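PDB 6X2Q: chitosanase from Gynuella sunshinyii YC6258, which probably hydrolyses chitosan as a family 46 glycoside hydrolase, and holds a row of glucosamine units in its substrate cleft. Local coordinates for residues L25-A30 with V105-Q110; G38-A41 with F46-A49; A44-T47 with G51-L54; V56-S61 with R75-A80; I144-E149 with D202-S207. All blocks are in the same frame, centred on the assembly; numbering follows the deposited sequence.

Contact 1: L25-A30 with V105-Q110; sequences LQYGYA and VFRQVQ
With CG set opposite the carbonyl carbon in both Y27 (chi1 -74°) and R107, the methylenes of the arginine are laid across one face of the tyrosine ring. The evidence is a CH-pi contact: R107 CD stands 3.8 Å from the centroid of the Y27 ring, 25° off its normal. A bend at chi3 carries the guanidinium onward, so that R107 CZ, 6.0 Å from that centroid, can add at most a weak cation-pi attraction; NH1 bonds S101 O instead. Q110 reaches in with an extended chain, its NE2 near the ring plane at the edge and giving a weak hydrogen bond to Y27 O at 3.3 Å, while its OE1 accepts from R43 N. Putting an alanine at Y27 would probably strip the face from the R107 methylenes and leave D111 without its phenol partner. The type I turn from Q26 to Y29, between helix 5-20 and strand 30-32, thus docks on helix 104-129, with W97 of helix 93-100 also donating to Y27 O.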
# COMPACT_ATOMS: atom_id res chain seq x y z
N LEU A 25 -9.96 1.17 8.36
CA LEU A 25 -8.83 0.27 8.11
C LEU A 25 -9.25 -1.18 8.36
O LEU A 25 -9.88 -1.50 9.37
CB LEU A 25 -7.65 0.67 9.01
CG LEU A 25 -6.78 1.88 8.66
CD1 LEU A 25 -6.31 1.81 7.21
CD2 LEU A 25 -7.51 3.19 8.89
N GLN A 26 -8.91 -2.06 7.42
CA GLN A 26 -9.35 -3.46 7.48
C GLN A 26 -8.25 -4.31 8.13
O GLN A 26 -7.52 -5.05 7.47
CB GLN A 26 -9.73 -3.97 6.09
CG GLN A 26 -10.93 -3.24 5.47
CD GLN A 26 -12.15 -3.27 6.36
OE1 GLN A 26 -12.81 -4.30 6.51
NE2 GLN A 26 -12.45 -2.12 6.97
N TYR A 27 -8.12 -4.17 9.45
CA TYR A 27 -7.12 -4.97 10.17
C TYR A 27 -7.44 -6.46 10.08
O TYR A 27 -6.53 -7.28 9.97
CB TYR A 27 -7.07 -4.53 11.63
CG TYR A 27 -6.39 -3.19 11.91
CD1 TYR A 27 -5.01 -3.11 12.10
CD2 TYR A 27 -7.14 -2.02 12.00
CE1 TYR A 27 -4.39 -1.89 12.35
CE2 TYR A 27 -6.54 -0.79 12.25
CZ TYR A 27 -5.15 -0.73 12.43
OH TYR A 27 -4.53 0.49 12.69
N GLY A 28 -8.73 -6.82 10.13
CA GLY A 28 -9.17 -8.20 10.15
C GLY A 28 -9.36 -8.85 8.79
O GLY A 28 -9.80 -10.01 8.72
N TYR A 29 -9.05 -8.14 7.71
CA TYR A 29 -9.23 -8.67 6.37
C TYR A 29 -8.20 -9.77 6.10
O TYR A 29 -7.02 -9.63 6.45
CB TYR A 29 -9.10 -7.53 5.36
CG TYR A 29 -9.12 -7.92 3.89
CD1 TYR A 29 -8.02 -8.55 3.29
CD2 TYR A 29 -10.22 -7.63 3.08
CE1 TYR A 29 -8.02 -8.89 1.95
CE2 TYR A 29 -10.23 -7.97 1.73
CZ TYR A 29 -9.13 -8.60 1.18
OH TYR A 29 -9.11 -8.95 -0.15
N ALA A 30 -8.65 -10.84 5.45
CA ALA A 30 -7.75 -11.94 5.07
C ALA A 30 -8.42 -12.73 3.96
O ALA A 30 -9.49 -13.31 4.17
CB ALA A 30 -7.45 -12.85 6.27
N VAL A 105 -3.21 -5.02 20.38
CA VAL A 105 -1.76 -5.16 20.29
C VAL A 105 -1.36 -5.72 18.93
O VAL A 105 -0.33 -5.34 18.36
CB VAL A 105 -1.22 -6.03 21.44
CG1 VAL A 105 0.29 -6.17 21.32
CG2 VAL A 105 -1.60 -5.45 22.81
N PHE A 106 -2.16 -6.66 18.40
CA PHE A 106 -1.93 -7.18 17.05
C PHE A 106 -2.11 -6.08 16.01
O PHE A 106 -1.28 -5.94 15.11
CB PHE A 106 -2.88 -8.34 16.76
CG PHE A 106 -2.61 -9.02 15.44
CD1 PHE A 106 -1.40 -9.66 15.22
CD2 PHE A 106 -3.57 -9.05 14.45
CE1 PHE A 106 -1.15 -10.29 14.01
CE2 PHE A 106 -3.32 -9.69 13.23
CZ PHE A 106 -2.11 -10.30 13.01
N ARG A 107 -3.18 -5.29 16.13
CA ARG A 107 -3.38 -4.15 15.25
C ARG A 107 -2.20 -3.19 15.34
O ARG A 107 -1.74 -2.66 14.32
CB ARG A 107 -4.69 -3.44 15.59
CG ARG A 107 -5.89 -4.40 15.53
CD ARG A 107 -7.21 -3.68 15.29
NE ARG A 107 -7.58 -2.81 16.40
CZ ARG A 107 -8.20 -3.22 17.50
NH1 ARG A 107 -8.53 -4.49 17.66
NH2 ARG A 107 -8.50 -2.35 18.45
N GLN A 108 -1.66 -3.00 16.55
CA GLN A 108 -0.51 -2.12 16.73
C GLN A 108 0.71 -2.65 15.97
O GLN A 108 1.44 -1.87 15.34
CB GLN A 108 -0.19 -1.96 18.22
CG GLN A 108 1.01 -1.06 18.53
CD GLN A 108 0.81 0.38 18.03
OE1 GLN A 108 -0.13 1.05 18.43
NE2 GLN A 108 1.70 0.84 17.16
N VAL A 109 0.94 -3.97 16.00
CA VAL A 109 2.03 -4.56 15.23
C VAL A 109 1.84 -4.27 13.74
O VAL A 109 2.80 -3.95 13.03
CB VAL A 109 2.12 -6.08 15.50
CG1 VAL A 109 3.12 -6.75 14.56
CG2 VAL A 109 2.51 -6.35 16.96
N GLN A 110 0.61 -4.37 13.25
CA GLN A 110 0.33 -4.01 11.86
C GLN A 110 0.68 -2.55 11.59
O GLN A 110 1.23 -2.23 10.53
CB GLN A 110 -1.13 -4.28 11.54
CG GLN A 110 -1.51 -5.74 11.51
CD GLN A 110 -2.90 -5.96 10.94
OE1 GLN A 110 -3.23 -5.42 9.87
NE2 GLN A 110 -3.73 -6.74 11.65

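Contact 2: G38-A41 with F46-A49; sequences GITA and FTSA
I39 O has two partners: S48 N gives it a hydrogen bond of 2.9 Å, in the carbonyl plane at a C=O...N angle of 155°, and T47 CA approaches it to 3.1 Å in a CA-H...O contact. I39 N in turn donates to S48 OG at 3.0 Å, the hydroxyl oxygen lying beside its own backbone N (chi1 -50°). A glycine in place of S48 would probably leave I39 N without its hydroxyl acceptor, with only the S48 N to I39 O bond joining the two residues. Further along, T40 and T47 form a non-hydrogen-bonded antiparallel pair, their OG1 atoms 3.2 Å apart on the face where T40 touches a bound glucosamine. A41 and F46 are the hydrogen-bonded pair, though its modelled N to O distances are too short to be trusted in detail; both side chains rest on W97. G38 suits its place, since a CB there would collide with S48 CB. S48 extends the strand pairing beyond strand 46-47 by combining a backbone donor with a side-chain acceptor.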
# COMPACT_ATOMS: atom_id res chain seq x y z
N GLY A 38 -0.73 -15.50 -2.55
CA GLY A 38 -1.24 -16.33 -1.47
C GLY A 38 -2.37 -15.64 -0.74
O GLY A 38 -3.33 -15.16 -1.37
N ILE A 39 -2.27 -15.59 0.58
CA ILE A 39 -3.23 -14.88 1.41
C ILE A 39 -2.78 -13.43 1.54
O ILE A 39 -1.61 -13.15 1.86
CB ILE A 39 -3.35 -15.54 2.79
CG1 ILE A 39 -3.63 -17.03 2.63
CG2 ILE A 39 -4.43 -14.84 3.62
CD1 ILE A 39 -4.07 -17.73 3.91
N THR A 40 -3.71 -12.51 1.30
CA THR A 40 -3.52 -11.08 1.50
C THR A 40 -4.31 -10.65 2.72
O THR A 40 -5.50 -10.95 2.81
CB THR A 40 -3.99 -10.29 0.27
OG1 THR A 40 -3.11 -10.55 -0.83
CG2 THR A 40 -4.00 -8.77 0.55
N ALA A 41 -3.65 -9.95 3.65
CA ALA A 41 -4.29 -9.68 4.94
C ALA A 41 -3.89 -8.32 5.49
O ALA A 41 -2.81 -7.79 5.19
CB ALA A 41 -3.95 -10.77 5.98
N PHE A 46 -0.81 -7.19 3.80
CA PHE A 46 0.31 -8.09 3.99
C PHE A 46 -0.01 -9.43 3.31
O PHE A 46 -1.17 -9.81 3.16
CB PHE A 46 0.61 -8.30 5.48
CG PHE A 46 0.55 -7.03 6.31
CD1 PHE A 46 1.60 -6.11 6.30
CD2 PHE A 46 -0.55 -6.76 7.12
CE1 PHE A 46 1.55 -4.95 7.08
CE2 PHE A 46 -0.63 -5.60 7.90
CZ PHE A 46 0.43 -4.69 7.89
N THR A 47 1.03 -10.13 2.88
CA THR A 47 0.86 -11.24 1.95
C THR A 47 1.75 -12.43 2.30
O THR A 47 2.89 -12.26 2.72
CB THR A 47 1.16 -10.73 0.54
OG1 THR A 47 -0.01 -10.08 0.01
CG2 THR A 47 1.70 -11.82 -0.39
N SER A 48 1.20 -13.63 2.10
CA SER A 48 1.96 -14.85 2.37
C SER A 48 3.22 -14.93 1.52
O SER A 48 4.29 -15.32 2.01
CB SER A 48 1.11 -16.09 2.09
OG SER A 48 -0.15 -16.02 2.72
N ALA A 49 3.10 -14.63 0.22
CA ALA A 49 4.24 -14.80 -0.68
C ALA A 49 5.34 -13.75 -0.49
O ALA A 49 6.49 -14.03 -0.82
CB ALA A 49 3.75 -14.77 -2.13

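Contact 3: A44-T47 with G51-L54; sequences AGFT and GDML. With GCS (2-amino-2-deoxy-beta-D-glucopyranose), chain C; GCS (2-amino-2-deoxy-beta-D-glucopyranose), chain B.
F46 and M53 come within 4.7 Å at their CA atoms, where the second arm of the 39-47 hairpin runs through a short turn, with G51 at the N-cap position, into helix 52-63. This passage from the hairpin into the helix lines the glucosamine pocket of the family 46 fold. D52 carries it. Its first torsion (chi1 61°) puts CG between the backbone N and the carbonyl carbon, bringing the carboxylate to the backbone N of T47. There OD2 accepts from T47 N at 3.0 Å, the donor standing 41° out of the carboxylate plane, and T50 OG1 supplies a second bond to the same oxygen. The other oxygen, OD1, takes the N2 amino group of the chain B glucosamine at 2.8 Å and is also bonded by Y118 OH. The carboxylate carbon, D52 CG, lies at the edge of the F46 ring, in its plane, with the carboxylate turned 69° from the ring. M53 packs its CB 4.2 Å from F46 CB, and its backbone N makes a weak, 3.5 Å bond to T47 O. G45 has positive phi, and a CB there would collide with O6 of the chain C sugar, so its bare backbone leaves the sugar its place. The same N2 of the chain B sugar that meets D52 also donates to G45 O, 3.1 Å away.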
# COMPACT_ATOMS: atom_id res chain seq x y z
N ALA A 44 -2.67 -3.10 5.35
CA ALA A 44 -1.83 -2.79 4.21
C ALA A 44 -1.72 -3.94 3.22
O ALA A 44 -0.86 -3.92 2.34
CB ALA A 44 -0.43 -2.38 4.66
N GLY A 45 -2.56 -4.96 3.36
CA GLY A 45 -2.47 -6.07 2.43
C GLY A 45 -1.17 -6.84 2.56
O GLY A 45 -0.47 -7.08 1.57
N PHE A 46 -0.81 -7.19 3.80
CA PHE A 46 0.31 -8.09 3.99
C PHE A 46 -0.01 -9.43 3.31
O PHE A 46 -1.17 -9.81 3.16
CB PHE A 46 0.61 -8.30 5.48
CG PHE A 46 0.55 -7.03 6.31
CD1 PHE A 46 1.60 -6.11 6.30
CD2 PHE A 46 -0.55 -6.76 7.12
CE1 PHE A 46 1.55 -4.95 7.08
CE2 PHE A 46 -0.63 -5.60 7.90
CZ PHE A 46 0.43 -4.69 7.89
N THR A 47 1.03 -10.13 2.88
CA THR A 47 0.86 -11.24 1.95
C THR A 47 1.75 -12.43 2.30
O THR A 47 2.89 -12.26 2.72
CB THR A 47 1.16 -10.73 0.54
OG1 THR A 47 -0.01 -10.08 0.01
CG2 THR A 47 1.70 -11.82 -0.39
N GLY A 51 6.48 -11.96 2.34
CA GLY A 51 7.23 -11.82 3.60
C GLY A 51 6.71 -10.81 4.60
O GLY A 51 7.22 -10.81 5.70
N ASP A 52 5.72 -9.99 4.26
CA ASP A 52 5.27 -8.95 5.22
C ASP A 52 4.24 -9.56 6.17
O ASP A 52 4.19 -9.14 7.29
CB ASP A 52 4.95 -7.61 4.55
CG ASP A 52 3.86 -7.65 3.51
OD1 ASP A 52 3.25 -6.63 3.27
OD2 ASP A 52 3.63 -8.71 2.98
N MET A 53 3.53 -10.59 5.73
CA MET A 53 2.60 -11.29 6.64
C MET A 53 3.44 -12.02 7.71
O MET A 53 3.06 -12.01 8.85
CB MET A 53 1.73 -12.30 5.90
CG MET A 53 1.07 -13.27 6.81
SD MET A 53 -0.05 -14.36 5.99
CE MET A 53 -1.37 -13.24 5.57
N LEU A 54 4.58 -12.56 7.30
CA LEU A 54 5.50 -13.26 8.21
C LEU A 54 6.04 -12.29 9.25
O LEU A 54 6.03 -12.64 10.39
CB LEU A 54 6.65 -13.88 7.41
CG LEU A 54 7.77 -14.44 8.26
CD1 LEU A 54 7.33 -15.69 8.98
CD2 LEU A 54 9.01 -14.72 7.45
C1 GCS C . -2.83 -6.92 -3.18
C2 GCS C . -2.10 -6.49 -4.57
C3 GCS C . -0.62 -6.16 -4.01
C4 GCS C . -0.49 -5.39 -2.66
C5 GCS C . -1.48 -5.46 -1.47
C6 GCS C . -1.53 -4.29 -0.99
N2 GCS C . -2.12 -7.43 -5.54
O1 GCS C . -4.13 -7.04 -3.61
O3 GCS C . -0.20 -5.17 -4.97
O5 GCS C . -2.68 -6.04 -2.13
O6 GCS C . -2.76 -4.08 -0.27
C1 GCS B . 2.04 -5.92 -1.83
C2 GCS B . 2.90 -6.54 -0.75
C3 GCS B . 4.30 -6.03 -0.88
C4 GCS B . 4.89 -6.35 -2.25
C5 GCS B . 3.78 -6.03 -3.26
C6 GCS B . 4.05 -6.39 -4.69
N2 GCS B . 2.41 -6.38 0.57
O1 GCS B . 0.66 -6.29 -1.87
O3 GCS B . 5.03 -6.65 0.09
O4 GCS B . 6.03 -6.09 -2.31
O5 GCS B . 2.54 -6.58 -2.92
O6 GCS B . 4.71 -7.60 -4.84

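Contact 4: V56-S61 with R75-A80; sequences VIQRYS and RLQQLA
Across segments 56-61 and 75-80 the closest CA atoms are those of I57 and L76, 9.3 Å apart, a spacing at which these two segments touch only through the ends of side chains. They belong to two consecutive helices of the family 46 fold, 52-63 and 73-82, linked by the 64-72 loop; the helices come closer at L54, which packs on L76 and A80, whereas the two segments bury just 122 Å² between them. I57 stretches its CG1 branch out from the backbone (chi2 167°), and its CD1 meets L76 CD1 tip to tip at 3.5 Å, the two chains crossing at about a right angle. The same pair is set in a wider apolar layer: I57 also touches W97 and L73, while L76 reaches L93 and L90. On the more exposed side, the ends of the Q58 and Q77 side chains meet, again at about a right angle. I57 O is gripped twice by S61, one turn on: S61 N bonds I57 O at 2.8 Å, and S61 OG reaches the same oxygen at 3.0 Å from the opposite face of the carbonyl plane.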
# COMPACT_ATOMS: atom_id res chain seq x y z
N VAL A 56 4.75 -9.58 10.46
CA VAL A 56 3.71 -9.22 11.42
C VAL A 56 3.57 -10.32 12.47
O VAL A 56 3.61 -10.06 13.69
CB VAL A 56 2.38 -8.95 10.70
CG1 VAL A 56 1.24 -8.83 11.69
CG2 VAL A 56 2.47 -7.68 9.83
N ILE A 57 3.43 -11.57 12.02
CA ILE A 57 3.20 -12.66 12.95
C ILE A 57 4.43 -12.90 13.80
O ILE A 57 4.33 -13.12 15.01
CB ILE A 57 2.72 -13.91 12.19
CG1 ILE A 57 1.33 -13.63 11.61
CG2 ILE A 57 2.67 -15.18 13.10
CD1 ILE A 57 0.84 -14.64 10.58
N GLN A 58 5.63 -12.80 13.20
CA GLN A 58 6.85 -12.96 13.99
C GLN A 58 6.95 -11.90 15.08
O GLN A 58 7.20 -12.22 16.25
CB GLN A 58 8.09 -12.94 13.10
CG GLN A 58 8.38 -14.29 12.48
CD GLN A 58 9.60 -14.30 11.58
OE1 GLN A 58 10.02 -13.26 11.04
NE2 GLN A 58 10.18 -15.49 11.39
N ARG A 59 6.75 -10.63 14.72
CA ARG A 59 6.83 -9.60 15.75
C ARG A 59 5.77 -9.81 16.81
O ARG A 59 6.03 -9.64 18.00
CB ARG A 59 6.72 -8.22 15.12
CG ARG A 59 7.83 -7.99 14.14
CD ARG A 59 7.80 -6.60 13.57
NE ARG A 59 8.14 -5.62 14.58
CZ ARG A 59 8.33 -4.34 14.31
NH1 ARG A 59 8.23 -3.91 13.06
NH2 ARG A 59 8.63 -3.49 15.29
N TYR A 60 4.56 -10.21 16.40
CA TYR A 60 3.51 -10.44 17.37
C TYR A 60 3.87 -11.60 18.29
O TYR A 60 3.58 -11.57 19.49
CB TYR A 60 2.20 -10.71 16.65
CG TYR A 60 1.00 -10.92 17.55
CD1 TYR A 60 0.58 -9.91 18.42
CD2 TYR A 60 0.28 -12.11 17.51
CE1 TYR A 60 -0.53 -10.10 19.24
CE2 TYR A 60 -0.83 -12.30 18.32
CZ TYR A 60 -1.23 -11.30 19.20
OH TYR A 60 -2.34 -11.49 20.00
N SER A 61 4.54 -12.62 17.75
CA SER A 61 4.87 -13.81 18.52
C SER A 61 5.97 -13.53 19.52
O SER A 61 6.07 -14.21 20.55
CB SER A 61 5.26 -14.93 17.58
OG SER A 61 4.10 -15.39 16.90
N ARG A 75 5.49 -22.73 8.05
CA ARG A 75 5.01 -22.69 6.67
C ARG A 75 5.22 -21.31 6.05
O ARG A 75 5.77 -21.19 4.95
CB ARG A 75 3.54 -23.09 6.63
CG ARG A 75 3.01 -23.40 5.24
CD ARG A 75 4.07 -24.08 4.36
NE ARG A 75 3.57 -24.25 3.00
CZ ARG A 75 4.34 -24.40 1.92
NH1 ARG A 75 5.67 -24.41 2.03
NH2 ARG A 75 3.78 -24.54 0.74
N LEU A 76 4.79 -20.25 6.76
CA LEU A 76 5.04 -18.88 6.32
C LEU A 76 6.53 -18.64 6.06
O LEU A 76 6.90 -18.01 5.07
CB LEU A 76 4.51 -17.90 7.35
CG LEU A 76 3.01 -18.00 7.58
CD1 LEU A 76 2.59 -17.03 8.67
CD2 LEU A 76 2.23 -17.76 6.30
N GLN A 77 7.39 -19.16 6.94
CA GLN A 77 8.83 -19.07 6.72
C GLN A 77 9.22 -19.66 5.37
O GLN A 77 9.97 -19.05 4.60
CB GLN A 77 9.58 -19.76 7.85
CG GLN A 77 10.41 -18.83 8.72
CD GLN A 77 10.80 -19.46 10.06
OE1 GLN A 77 10.75 -20.69 10.22
NE2 GLN A 77 11.20 -18.63 11.02
N GLN A 78 8.72 -20.87 5.07
CA GLN A 78 9.03 -21.49 3.79
C GLN A 78 8.49 -20.66 2.63
O GLN A 78 9.20 -20.43 1.63
CB GLN A 78 8.47 -22.92 3.73
N LEU A 79 7.24 -20.20 2.74
CA LEU A 79 6.64 -19.43 1.67
C LEU A 79 7.40 -18.14 1.41
O LEU A 79 7.65 -17.76 0.26
CB LEU A 79 5.18 -19.13 2.00
CG LEU A 79 4.20 -20.30 1.90
CD1 LEU A 79 2.81 -19.90 2.43
CD2 LEU A 79 4.10 -20.80 0.47
N ALA A 80 7.79 -17.44 2.47
CA ALA A 80 8.50 -16.18 2.28
C ALA A 80 9.86 -16.41 1.64
O ALA A 80 10.31 -15.61 0.82
CB ALA A 80 8.63 -15.44 3.61

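Contact 5: I144-E149 with D202-S207; sequences IIQHGE and DEWSES. With GCS (2-amino-2-deoxy-beta-D-glucopyranose), chain C; GCS (2-amino-2-deoxy-beta-D-glucopyranose), chain B; GCS (2-amino-2-deoxy-beta-D-glucopyranose), chain D; GCS (2-amino-2-deoxy-beta-D-glucopyranose), chain E.
The side chains of Q146 and W204 run antiparallel alongside one another. The glutamine holds CG anti to its backbone N (chi1 178°) and stays extended beyond, so that CD passes over one face of the indole, 4.2 Å above its plane and offset toward the rim. This reach delivers NE2 to S207 OG at 2.8 Å, a nearly straight bond (162°) with the oxygen close to the amide plane. S207 in turn sends its hydroxyl back to W204 O, 2.9 Å from OG, on a lone pair in the carbonyl plane. The bonds form a chain, Q146 NE2 to S207 OG and S207 OG to W204 O, and R188 holds the other end of the amide at OE1. H147 lies obliquely to the six-membered ring of W204, with centroids 4.8 Å apart and planes at 47°; its nitrogens are engaged by R188 and by D154 O. So placed, W204 turns its NE1 on O3 of the chain C glucosamine at 2.8 Å; Q146 O lies at the same hydroxyl, at a modelled distance too short to weigh. G148 leaves the helix with positive phi, E149 N donates to O6 of the chain D sugar at 3.1 Å, and E203 OE2 bonds O1 of the chain C sugar weakly. Together the end of helix 134-147 and the 202-207 segment form one wall of the glucosamine-binding cleft of this family 46 enzyme.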
# COMPACT_ATOMS: atom_id res chain seq x y z
N ILE A 144 3.68 2.73 -2.79
CA ILE A 144 4.57 1.78 -2.12
C ILE A 144 3.76 0.62 -1.53
O ILE A 144 4.24 -0.51 -1.50
CB ILE A 144 5.44 2.48 -1.04
CG1 ILE A 144 6.79 1.75 -0.90
CG2 ILE A 144 4.75 2.53 0.30
CD1 ILE A 144 7.78 2.44 -0.00
N ILE A 145 2.51 0.87 -1.14
CA ILE A 145 1.72 -0.18 -0.51
C ILE A 145 1.32 -1.25 -1.52
O ILE A 145 1.39 -2.45 -1.23
CB ILE A 145 0.50 0.43 0.19
CG1 ILE A 145 0.91 1.05 1.53
CG2 ILE A 145 -0.61 -0.63 0.38
CD1 ILE A 145 -0.10 2.00 2.08
N GLN A 146 0.90 -0.82 -2.72
CA GLN A 146 0.42 -1.74 -3.74
C GLN A 146 1.58 -2.35 -4.54
O GLN A 146 1.54 -3.53 -4.87
CB GLN A 146 -0.56 -1.01 -4.68
CG GLN A 146 -1.09 -1.86 -5.84
CD GLN A 146 -2.20 -1.20 -6.64
OE1 GLN A 146 -2.16 -0.00 -6.93
NE2 GLN A 146 -3.18 -1.99 -7.03
N HIS A 147 2.61 -1.56 -4.85
CA HIS A 147 3.69 -2.02 -5.71
C HIS A 147 4.90 -2.55 -4.95
O HIS A 147 5.73 -3.24 -5.56
CB HIS A 147 4.18 -0.87 -6.62
CG HIS A 147 3.12 -0.30 -7.49
ND1 HIS A 147 3.06 -0.53 -8.85
CD2 HIS A 147 2.05 0.49 -7.21
CE1 HIS A 147 2.02 0.10 -9.36
NE2 HIS A 147 1.39 0.73 -8.39
N GLY A 148 5.03 -2.22 -3.67
CA GLY A 148 6.18 -2.64 -2.88
C GLY A 148 7.41 -1.82 -3.17
O GLY A 148 7.41 -1.00 -4.10
N GLU A 149 8.48 -2.01 -2.39
CA GLU A 149 9.74 -1.30 -2.58
C GLU A 149 10.86 -2.22 -3.08
O GLU A 149 12.04 -1.97 -2.84
CB GLU A 149 10.16 -0.60 -1.28
CG GLU A 149 11.05 0.61 -1.51
CD GLU A 149 11.71 1.14 -0.24
OE1 GLU A 149 11.57 0.51 0.83
OE2 GLU A 149 12.40 2.20 -0.32
N ASP A 202 -4.80 -9.13 -13.63
CA ASP A 202 -6.22 -8.93 -13.36
C ASP A 202 -6.44 -8.09 -12.11
O ASP A 202 -7.24 -7.15 -12.12
CB ASP A 202 -6.93 -10.28 -13.20
CG ASP A 202 -7.04 -11.06 -14.50
OD1 ASP A 202 -7.19 -12.30 -14.41
OD2 ASP A 202 -7.01 -10.43 -15.59
N GLU A 203 -5.77 -8.45 -11.01
CA GLU A 203 -5.89 -7.69 -9.77
C GLU A 203 -5.56 -6.22 -9.99
O GLU A 203 -6.35 -5.33 -9.66
CB GLU A 203 -4.97 -8.28 -8.70
CG GLU A 203 -5.66 -9.15 -7.68
CD GLU A 203 -6.54 -8.36 -6.73
OE1 GLU A 203 -7.78 -8.43 -6.88
OE2 GLU A 203 -6.00 -7.68 -5.84
N TRP A 204 -4.40 -5.96 -10.58
CA TRP A 204 -3.94 -4.58 -10.68
C TRP A 204 -4.72 -3.80 -11.73
O TRP A 204 -5.05 -2.63 -11.51
CB TRP A 204 -2.45 -4.57 -10.99
CG TRP A 204 -1.59 -4.74 -9.78
CD1 TRP A 204 -2.00 -5.07 -8.52
CD2 TRP A 204 -0.17 -4.57 -9.72
NE1 TRP A 204 -0.92 -5.12 -7.67
CE2 TRP A 204 0.22 -4.81 -8.38
CE3 TRP A 204 0.81 -4.24 -10.66
CZ2 TRP A 204 1.54 -4.72 -7.97
CZ3 TRP A 204 2.13 -4.14 -10.25
CH2 TRP A 204 2.48 -4.39 -8.92
N SER A 205 -5.02 -4.43 -12.87
CA SER A 205 -5.75 -3.74 -13.92
C SER A 205 -7.09 -3.19 -13.42
O SER A 205 -7.47 -2.07 -13.76
CB SER A 205 -5.98 -4.69 -15.11
OG SER A 205 -6.59 -3.98 -16.17
N GLU A 206 -7.80 -3.96 -12.60
CA GLU A 206 -9.07 -3.49 -12.05
C GLU A 206 -8.90 -2.44 -10.95
O GLU A 206 -9.91 -1.97 -10.41
CB GLU A 206 -9.85 -4.68 -11.49
CG GLU A 206 -10.22 -5.72 -12.53
CD GLU A 206 -11.37 -6.61 -12.09
OE1 GLU A 206 -12.54 -6.20 -12.30
OE2 GLU A 206 -11.11 -7.70 -11.54
N SER A 207 -7.68 -2.07 -10.59
CA SER A 207 -7.47 -1.13 -9.49
C SER A 207 -7.04 0.26 -9.96
O SER A 207 -6.61 1.07 -9.13
CB SER A 207 -6.43 -1.70 -8.53
OG SER A 207 -5.12 -1.35 -8.96
C1 GCS C . -2.83 -6.92 -3.18
C2 GCS C . -2.10 -6.49 -4.57
C3 GCS C . -0.62 -6.16 -4.01
C4 GCS C . -0.49 -5.39 -2.66
C5 GCS C . -1.48 -5.46 -1.47
C6 GCS C . -1.53 -4.29 -0.99
N2 GCS C . -2.12 -7.43 -5.54
O1 GCS C . -4.13 -7.04 -3.61
O3 GCS C . -0.20 -5.17 -4.97
O5 GCS C . -2.68 -6.04 -2.13
O6 GCS C . -2.76 -4.08 -0.27
C1 GCS B . 2.04 -5.92 -1.83
C2 GCS B . 2.90 -6.54 -0.75
C3 GCS B . 4.30 -6.03 -0.88
C4 GCS B . 4.89 -6.35 -2.25
C5 GCS B . 3.78 -6.03 -3.26
C6 GCS B . 4.05 -6.39 -4.69
N2 GCS B . 2.41 -6.38 0.57
O1 GCS B . 0.66 -6.29 -1.87
O3 GCS B . 5.03 -6.65 0.09
O4 GCS B . 6.03 -6.09 -2.31
O5 GCS B . 2.54 -6.58 -2.92
O6 GCS B . 4.71 -7.60 -4.84
C1 GCS D . 7.27 -6.21 -1.61
C2 GCS D . 8.52 -6.14 -2.43
C3 GCS D . 9.68 -6.59 -1.60
C4 GCS D . 9.93 -5.68 -0.41
C5 GCS D . 8.56 -5.44 0.21
C6 GCS D . 8.54 -4.30 1.19
N2 GCS D . 8.42 -7.02 -3.52
O3 GCS D . 10.79 -6.60 -2.43
O4 GCS D . 11.02 -5.81 0.13
O5 GCS D . 7.49 -5.20 -0.68
O6 GCS D . 8.61 -3.12 0.49
C1 GCS E . 12.03 -5.27 0.48
C2 GCS E . 12.75 -5.70 1.66
C3 GCS E . 13.99 -4.85 1.92
C4 GCS E . 14.82 -4.95 0.69
C5 GCS E . 13.96 -4.41 -0.42
C6 GCS E . 14.74 -4.48 -1.68
N2 GCS E . 11.99 -5.71 2.85
O3 GCS E . 14.82 -5.34 2.95
O4 GCS E . 16.00 -4.19 0.86
O5 GCS E . 12.87 -5.25 -0.58
O6 GCS E . 15.35 -3.21 -1.79

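Overall arrangement
From the N terminus, the loop after helix 5-20 opens contact 1, which closes much later on helix 104-129; contacts 2, 3 and 4 all nest inside that span. Contact 2 closes the 39-47 hairpin, and contact 3 starts in the hairpin turn and runs onto its second strand, sharing F46 and T47, before passing into helix 52-63. Contact 4 follows on that helix, adding helix 73-82. F46 touches Q110 of contact 1, and F106 meets V56 and Y60 of contact 4, tying these four into one body. Contact 5 comes later, in series, joining helices 134-147 and 201-205 across 52 residues. It meets contact 3 through A44 and I145, and both contacts touch the chain B and C sugars in the cleft.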